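Local coordinates for esterase A (Caulobacter crescentus, PDB 5GKV), which is a homologue of penicillin-binding proteins in the beta-lactamase family and probably hydrolyses ester substrates through the serine chemistry shared by that family, at residues L41-F45 with D56-F61; A91-D95 with S290-P294. All coordinates share one frame; numbering follows the deposited sequence.

Contact 1: residues L41-F45 with D56-F61; sequences LGARF and DLMGGF
R44 lays its aliphatic stem alongside M58, the two side chains running the same way, with CG of R44 3.7 Å from CG of M58. CG of M58 lies anti to its carbonyl carbon (chi1 -70°), and from there the nearly extended chain carries SD over one face of the guanidinium, displaced toward its rim. Beyond M58 the arginine reaches D56 and grips it side-on: NE of R44 bonds OD1 of D56 at 2.7 Å, and NH2 of R44 bonds OD2 of D56 at 2.8 Å. Each oxygen offers its syn lone pair, and with the two planes only 20° apart the carboxylate is fixed in rotation. Arginine suits this place because its stem, extended from CG to NE, reaches past its cross-strand partner M58 to D56, two residues along the neighbouring strand, and still carries several N-H groups. NH1 is used as well, on the carbonyl of P72, so this buried charge is well provided for; P271 of helix 270-281 packs against both partners.

On the other sheet face A43, F45 and L57 turn toward helix 25-35, where F31 touches both F45 and L57. Paired N-H...O bonds join A43 to G59 and F45 to L57, the shortest running from N of L57 to O of F45 at 2.9 Å. G42 and G60 approach to 4.2 Å between CA atoms; a CB on either would collide with a carbonyl oxygen, and G60 also has a positive phi. Past them, N of F61 reaches O of L41 from above the carbonyl plane, 40° out of it. This alternation is that of antiparallel pairing, and the short link between strands 42-49 and 52-60 makes them a beta hairpin, here part of the helix-backed sheet of the beta-lactamase and penicillin-binding protein fold.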
ATOM      1  N   LEU A  41      15.795   7.943  10.205  1.00 14.95           N
ATOM      2  CA  LEU A  41      15.425   9.192  10.867  1.00 13.72           C
ATOM      3  C   LEU A  41      14.504   8.833  12.032  1.00 12.68           C
ATOM      4  O   LEU A  41      14.936   8.830  13.184  1.00 14.54           O
ATOM      5  CB  LEU A  41      14.761  10.166   9.893  1.00 14.09           C
ATOM      6  CG  LEU A  41      14.290  11.507  10.469  1.00 14.22           C
ATOM      7  CD1 LEU A  41      15.472  12.234  11.158  1.00 14.22           C
ATOM      8  CD2 LEU A  41      13.682  12.385   9.374  1.00 16.24           C
ATOM      9  N   GLY A  42      13.253   8.478  11.737  1.00 13.37           N
ATOM     10  CA  GLY A  42      12.382   7.881  12.731  1.00 12.53           C
ATOM     11  C   GLY A  42      11.632   6.706  12.132  1.00 13.73           C
ATOM     12  O   GLY A  42      11.471   6.599  10.905  1.00 12.94           O
ATOM     13  N   ALA A  43      11.173   5.811  13.011  1.00 13.95           N
ATOM     14  CA  ALA A  43      10.495   4.618  12.521  1.00 13.50           C
ATOM     15  C   ALA A  43       9.655   3.990  13.624  1.00 13.83           C
ATOM     16  O   ALA A  43       9.907   4.175  14.822  1.00 13.20           O
ATOM     17  CB  ALA A  43      11.500   3.589  11.977  1.00 11.69           C
ATOM     18  N   ARG A  44       8.671   3.214  13.195  1.00 12.54           N
ATOM     19  CA  ARG A  44       7.860   2.424  14.109  1.00 13.97           C
ATOM     20  C   ARG A  44       7.601   1.072  13.462  1.00 15.60           C
ATOM     21  O   ARG A  44       7.334   0.987  12.251  1.00 14.21           O
ATOM     22  CB  ARG A  44       6.543   3.148  14.439  1.00 13.18           C
ATOM     23  CG  ARG A  44       5.753   2.542  15.600  1.00 13.77           C
ATOM     24  CD  ARG A  44       4.540   3.404  15.914  1.00 11.56           C
ATOM     25  NE  ARG A  44       3.832   3.001  17.129  1.00 13.40           N
ATOM     26  CZ  ARG A  44       2.758   3.652  17.580  1.00 17.60           C
ATOM     27  NH1 ARG A  44       2.284   4.697  16.898  1.00 13.71           N
ATOM     28  NH2 ARG A  44       2.153   3.257  18.678  1.00 13.38           N
ATOM     29  N   PHE A  45       7.725   0.010  14.255  1.00 13.96           N
ATOM     30  CA  PHE A  45       7.498  -1.343  13.762  1.00 13.80           C
ATOM     31  C   PHE A  45       6.512  -2.014  14.694  1.00 14.85           C
ATOM     32  O   PHE A  45       6.718  -2.024  15.911  1.00 13.57           O
ATOM     33  CB  PHE A  45       8.777  -2.183  13.698  1.00 12.32           C
ATOM     34  CG  PHE A  45       8.542  -3.606  13.230  1.00 11.39           C
ATOM     35  CD1 PHE A  45       8.276  -3.876  11.892  1.00 12.82           C
ATOM     36  CD2 PHE A  45       8.606  -4.675  14.126  1.00 14.49           C
ATOM     37  CE1 PHE A  45       8.051  -5.192  11.449  1.00 13.28           C
ATOM     38  CE2 PHE A  45       8.393  -5.992  13.695  1.00 14.28           C
ATOM     39  CZ  PHE A  45       8.119  -6.252  12.356  1.00 12.16           C
ATOM     40  N   ASP A  56       5.429  -3.243  19.454  1.00 17.13           N
ATOM     41  CA  ASP A  56       5.179  -1.906  18.920  1.00 14.26           C
ATOM     42  C   ASP A  56       6.339  -1.035  19.390  1.00 15.22           C
ATOM     43  O   ASP A  56       6.322  -0.537  20.519  1.00 15.92           O
ATOM     44  CB  ASP A  56       3.823  -1.387  19.389  1.00 16.84           C
ATOM     45  CG  ASP A  56       3.564   0.052  18.979  1.00 19.73           C
ATOM     46  OD1 ASP A  56       4.196   0.527  18.013  1.00 15.73           O
ATOM     47  OD2 ASP A  56       2.715   0.713  19.635  1.00 19.35           O
ATOM     48  N   LEU A  57       7.355  -0.889  18.544  1.00 14.19           N
ATOM     49  CA  LEU A  57       8.579  -0.185  18.904  1.00 13.59           C
ATOM     50  C   LEU A  57       8.719   1.098  18.100  1.00 14.55           C
ATOM     51  O   LEU A  57       8.433   1.118  16.900  1.00 14.54           O
ATOM     52  CB  LEU A  57       9.809  -1.055  18.663  1.00 14.74           C
ATOM     53  CG  LEU A  57       9.950  -2.275  19.565  1.00 18.30           C
ATOM     54  CD1 LEU A  57      11.126  -3.080  19.072  1.00 19.61           C
ATOM     55  CD2 LEU A  57      10.139  -1.849  21.018  1.00 18.80           C
ATOM     56  N   MET A  58       9.212   2.145  18.768  1.00 14.23           N
ATOM     57  CA  MET A  58       9.408   3.475  18.201  1.00 13.09           C
ATOM     58  C   MET A  58      10.857   3.896  18.388  1.00 14.46           C
ATOM     59  O   MET A  58      11.459   3.602  19.421  1.00 14.62           O
ATOM     60  CB  MET A  58       8.496   4.496  18.892  1.00 15.03           C
ATOM     61  CG  MET A  58       7.004   4.324  18.573  1.00 13.54           C
ATOM     62  SD  MET A  58       5.990   5.208  19.778  1.00 16.79           S
ATOM     63  CE  MET A  58       6.207   4.121  21.204  1.00 16.71           C
ATOM     64  N   GLY A  59      11.419   4.610  17.410  1.00 16.04           N
ATOM     65  CA  GLY A  59      12.756   5.144  17.588  1.00 14.10           C
ATOM     66  C   GLY A  59      12.965   6.398  16.769  1.00 15.42           C
ATOM     67  O   GLY A  59      12.264   6.637  15.777  1.00 14.28           O
ATOM     68  N   GLY A  60      13.922   7.222  17.221  1.00 11.01           N
ATOM     69  CA  GLY A  60      14.335   8.361  16.408  1.00 14.46           C
ATOM     70  C   GLY A  60      13.319   9.499  16.374  1.00 14.20           C
ATOM     71  O   GLY A  60      12.600   9.764  17.349  1.00 14.10           O
ATOM     72  N   PHE A  61      13.243  10.173  15.216  1.00 13.30           N
ATOM     73  CA  PHE A  61      12.671  11.517  15.143  1.00 14.54           C
ATOM     74  C   PHE A  61      11.646  11.662  14.032  1.00 13.67           C
ATOM     75  O   PHE A  61      11.773  11.071  12.955  1.00 13.47           O
ATOM     76  CB  PHE A  61      13.790  12.556  14.961  1.00 13.90           C
ATOM     77  CG  PHE A  61      14.843  12.434  16.011  1.00 13.89           C
ATOM     78  CD1 PHE A  61      15.965  11.621  15.806  1.00 17.00           C
ATOM     79  CD2 PHE A  61      14.671  13.046  17.241  1.00 18.64           C
ATOM     80  CE1 PHE A  61      16.924  11.471  16.810  1.00 21.39           C
ATOM     81  CE2 PHE A  61      15.641  12.900  18.250  1.00 19.04           C
ATOM     82  CZ  PHE A  61      16.755  12.105  18.022  1.00 22.16           C
TER

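Contact 2: residues A91-D95 with S290-P294; sequences ARLVD and SLITP
D95, in the last turn of helix 82-95, meets the N-cap of helix 294-301, where T293 is the capping residue. CB of D95 lies 3.9 Å from CG1 of I292, an apolar touch at the base of the side chain. With CG anti to the backbone N (chi1 -174°), the carboxylate is carried out to the threonine and its oxygens divide the work. OD2 of D95 accepts N of T293 at 2.9 Å from above the carboxylate plane, on a nearly straight N-H path of 165°. OD1 of D95 accepts a hydrogen bond from OG1 of T293, which stands on its syn side, somewhat out of the plane. The hydroxyl is thus doubly used, because OG1 also receives the backbone N-H of G296 in the first turn of the helix. Threonine fits by having one oxygen able to give and accept at once; aspartate fits by having two acceptors for two donors of one residue.

One turn earlier the helix offers A91, small enough to let CD1 of I292 come within 3.8 Å of CB of A91. I292 is extended, its CG1 arm reaching from the loop toward the helix, and L280 of helix 270-281 also touches it. L291 turns to other partners, packing on L276 and on I198 of helix 190-202.

R92 closes the far end. Bent at chi3 (81°), it brings NE to O of L291, which lies close to the guanidinium plane and offers a lone pair within its own carbonyl plane. Beside it, NH2 of R92 donates a hydrogen bond to a water at 2.8 Å, and that water donates in turn to O of S290.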
ATOM      1  N   ALA A  91     -11.948  -5.675  -2.044  1.00 17.63           N
ATOM      2  CA  ALA A  91     -12.238  -7.048  -1.633  1.00 18.30           C
ATOM      3  C   ALA A  91     -13.526  -7.131  -0.822  1.00 21.67           C
ATOM      4  O   ALA A  91     -14.286  -8.106  -0.940  1.00 18.45           O
ATOM      5  CB  ALA A  91     -11.079  -7.613  -0.809  1.00 18.06           C
ATOM      6  N   ARG A  92     -13.779  -6.122   0.015  1.00 16.77           N
ATOM      7  CA  ARG A  92     -15.028  -6.072   0.780  1.00 22.93           C
ATOM      8  C   ARG A  92     -16.252  -5.931  -0.129  1.00 19.93           C
ATOM      9  O   ARG A  92     -17.259  -6.622   0.073  1.00 20.31           O
ATOM     10  CB  ARG A  92     -14.967  -4.932   1.797  1.00 18.78           C
ATOM     11  CG  ARG A  92     -14.069  -5.243   3.011  1.00 19.52           C
ATOM     12  CD  ARG A  92     -14.050  -4.085   4.009  1.00 22.96           C
ATOM     13  NE  ARG A  92     -15.210  -4.046   4.913  1.00 31.05           N
ATOM     14  CZ  ARG A  92     -16.031  -3.007   5.051  1.00 30.98           C
ATOM     15  NH1 ARG A  92     -15.845  -1.907   4.341  1.00 34.28           N
ATOM     16  NH2 ARG A  92     -17.048  -3.067   5.896  1.00 31.35           N
ATOM     17  N   LEU A  93     -16.201  -5.022  -1.117  1.00 18.04           N
ATOM     18  CA  LEU A  93     -17.324  -4.895  -2.055  1.00 20.85           C
ATOM     19  C   LEU A  93     -17.619  -6.207  -2.758  1.00 23.42           C
ATOM     20  O   LEU A  93     -18.789  -6.563  -2.956  1.00 20.56           O
ATOM     21  CB  LEU A  93     -17.057  -3.834  -3.116  1.00 19.12           C
ATOM     22  CG  LEU A  93     -17.007  -2.380  -2.707  1.00 20.68           C
ATOM     23  CD1 LEU A  93     -16.783  -1.525  -3.963  1.00 23.93           C
ATOM     24  CD2 LEU A  93     -18.314  -2.003  -2.019  1.00 21.97           C
ATOM     25  N   VAL A  94     -16.574  -6.915  -3.194  1.00 17.69           N
ATOM     26  CA  VAL A  94     -16.789  -8.190  -3.869  1.00 19.46           C
ATOM     27  C   VAL A  94     -17.390  -9.201  -2.899  1.00 23.02           C
ATOM     28  O   VAL A  94     -18.384  -9.880  -3.207  1.00 18.74           O
ATOM     29  CB  VAL A  94     -15.474  -8.697  -4.491  1.00 19.28           C
ATOM     30  CG1 VAL A  94     -15.654 -10.090  -5.057  1.00 20.89           C
ATOM     31  CG2 VAL A  94     -15.030  -7.749  -5.596  1.00 16.49           C
ATOM     32  N   ASP A  95     -16.808  -9.301  -1.705  1.00 17.71           N
ATOM     33  CA  ASP A  95     -17.303 -10.239  -0.700  1.00 22.90           C
ATOM     34  C   ASP A  95     -18.761  -9.977  -0.358  1.00 22.45           C
ATOM     35  O   ASP A  95     -19.510 -10.919  -0.080  1.00 23.40           O
ATOM     36  CB  ASP A  95     -16.448 -10.147   0.569  1.00 21.81           C
ATOM     37  CG  ASP A  95     -16.808 -11.212   1.613  1.00 24.34           C
ATOM     38  OD1 ASP A  95     -16.950 -12.403   1.253  1.00 30.82           O
ATOM     39  OD2 ASP A  95     -16.936 -10.849   2.806  1.00 26.87           O
ATOM     40  N   SER A 290     -16.513  -8.293  12.150  1.00 25.43           N
ATOM     41  CA  SER A 290     -16.193  -8.909  10.865  1.00 25.39           C
ATOM     42  C   SER A 290     -16.055  -7.842   9.776  1.00 28.69           C
ATOM     43  O   SER A 290     -17.018  -7.131   9.468  1.00 26.04           O
ATOM     44  CB  SER A 290     -17.269  -9.924  10.473  1.00 27.43           C
ATOM     45  OG  SER A 290     -16.920 -10.577   9.257  1.00 29.64           O
ATOM     46  N   LEU A 291     -14.855  -7.718   9.206  1.00 24.61           N
ATOM     47  CA  LEU A 291     -14.634  -6.829   8.067  1.00 21.28           C
ATOM     48  C   LEU A 291     -14.867  -7.512   6.728  1.00 21.61           C
ATOM     49  O   LEU A 291     -15.194  -6.835   5.748  1.00 20.35           O
ATOM     50  CB  LEU A 291     -13.198  -6.286   8.088  1.00 23.37           C
ATOM     51  CG  LEU A 291     -12.857  -5.465   9.323  1.00 20.60           C
ATOM     52  CD1 LEU A 291     -11.434  -4.958   9.250  1.00 25.10           C
ATOM     53  CD2 LEU A 291     -13.840  -4.317   9.427  1.00 23.07           C
ATOM     54  N   ILE A 292     -14.704  -8.831   6.671  1.00 20.67           N
ATOM     55  CA  ILE A 292     -14.743  -9.594   5.428  1.00 23.00           C
ATOM     56  C   ILE A 292     -14.779 -11.069   5.815  1.00 23.15           C
ATOM     57  O   ILE A 292     -14.311 -11.436   6.900  1.00 20.36           O
ATOM     58  CB  ILE A 292     -13.521  -9.255   4.548  1.00 22.40           C
ATOM     59  CG1 ILE A 292     -13.599  -9.942   3.183  1.00 20.41           C
ATOM     60  CG2 ILE A 292     -12.209  -9.638   5.271  1.00 19.44           C
ATOM     61  CD1 ILE A 292     -12.600  -9.399   2.158  1.00 21.30           C
ATOM     62  N   THR A 293     -15.337 -11.926   4.957  1.00 20.90           N
ATOM     63  CA  THR A 293     -15.348 -13.357   5.246  1.00 23.32           C
ATOM     64  C   THR A 293     -14.034 -14.016   4.844  1.00 19.98           C
ATOM     65  O   THR A 293     -13.283 -13.486   4.018  1.00 21.49           O
ATOM     66  CB  THR A 293     -16.503 -14.050   4.511  1.00 26.10           C
ATOM     67  OG1 THR A 293     -16.168 -14.220   3.120  1.00 21.46           O
ATOM     68  CG2 THR A 293     -17.788 -13.246   4.650  1.00 23.29           C
ATOM     69  N   PRO A 294     -13.729 -15.186   5.414  1.00 21.76           N
ATOM     70  CA  PRO A 294     -12.556 -15.945   4.934  1.00 21.02           C
ATOM     71  C   PRO A 294     -12.582 -16.207   3.440  1.00 25.00           C
ATOM     72  O   PRO A 294     -11.545 -16.106   2.767  1.00 23.16           O
ATOM     73  CB  PRO A 294     -12.637 -17.247   5.742  1.00 23.50           C
ATOM     74  CG  PRO A 294     -13.332 -16.843   7.032  1.00 23.57           C
ATOM     75  CD  PRO A 294     -14.305 -15.749   6.653  1.00 25.00           C
TER
HETATM   76  O   HOH W   1     -17.807  -4.984   7.748  1.00 31.67           O

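In the fold
From the N terminus the chain runs through helix 25-35 into strand 42-49, and contact 1 closes almost at once: ten residues, mostly strand, separate its segments, making a local hairpin whose first strand also pairs with strand 356-362 near the C terminus. Contact 2 begins later, at the end of helix 82-95, and closes across 194 residues, a long loop containing much of the helical part of the chain. The two therefore follow in series, neither nested nor crossed. The centres of contact 1 and contact 2 lie about 32 Å apart, and the contacts do not touch. Helix 270-281 reaches both, its start at contact 1 and its later turns at contact 2, connecting sheet and helical region.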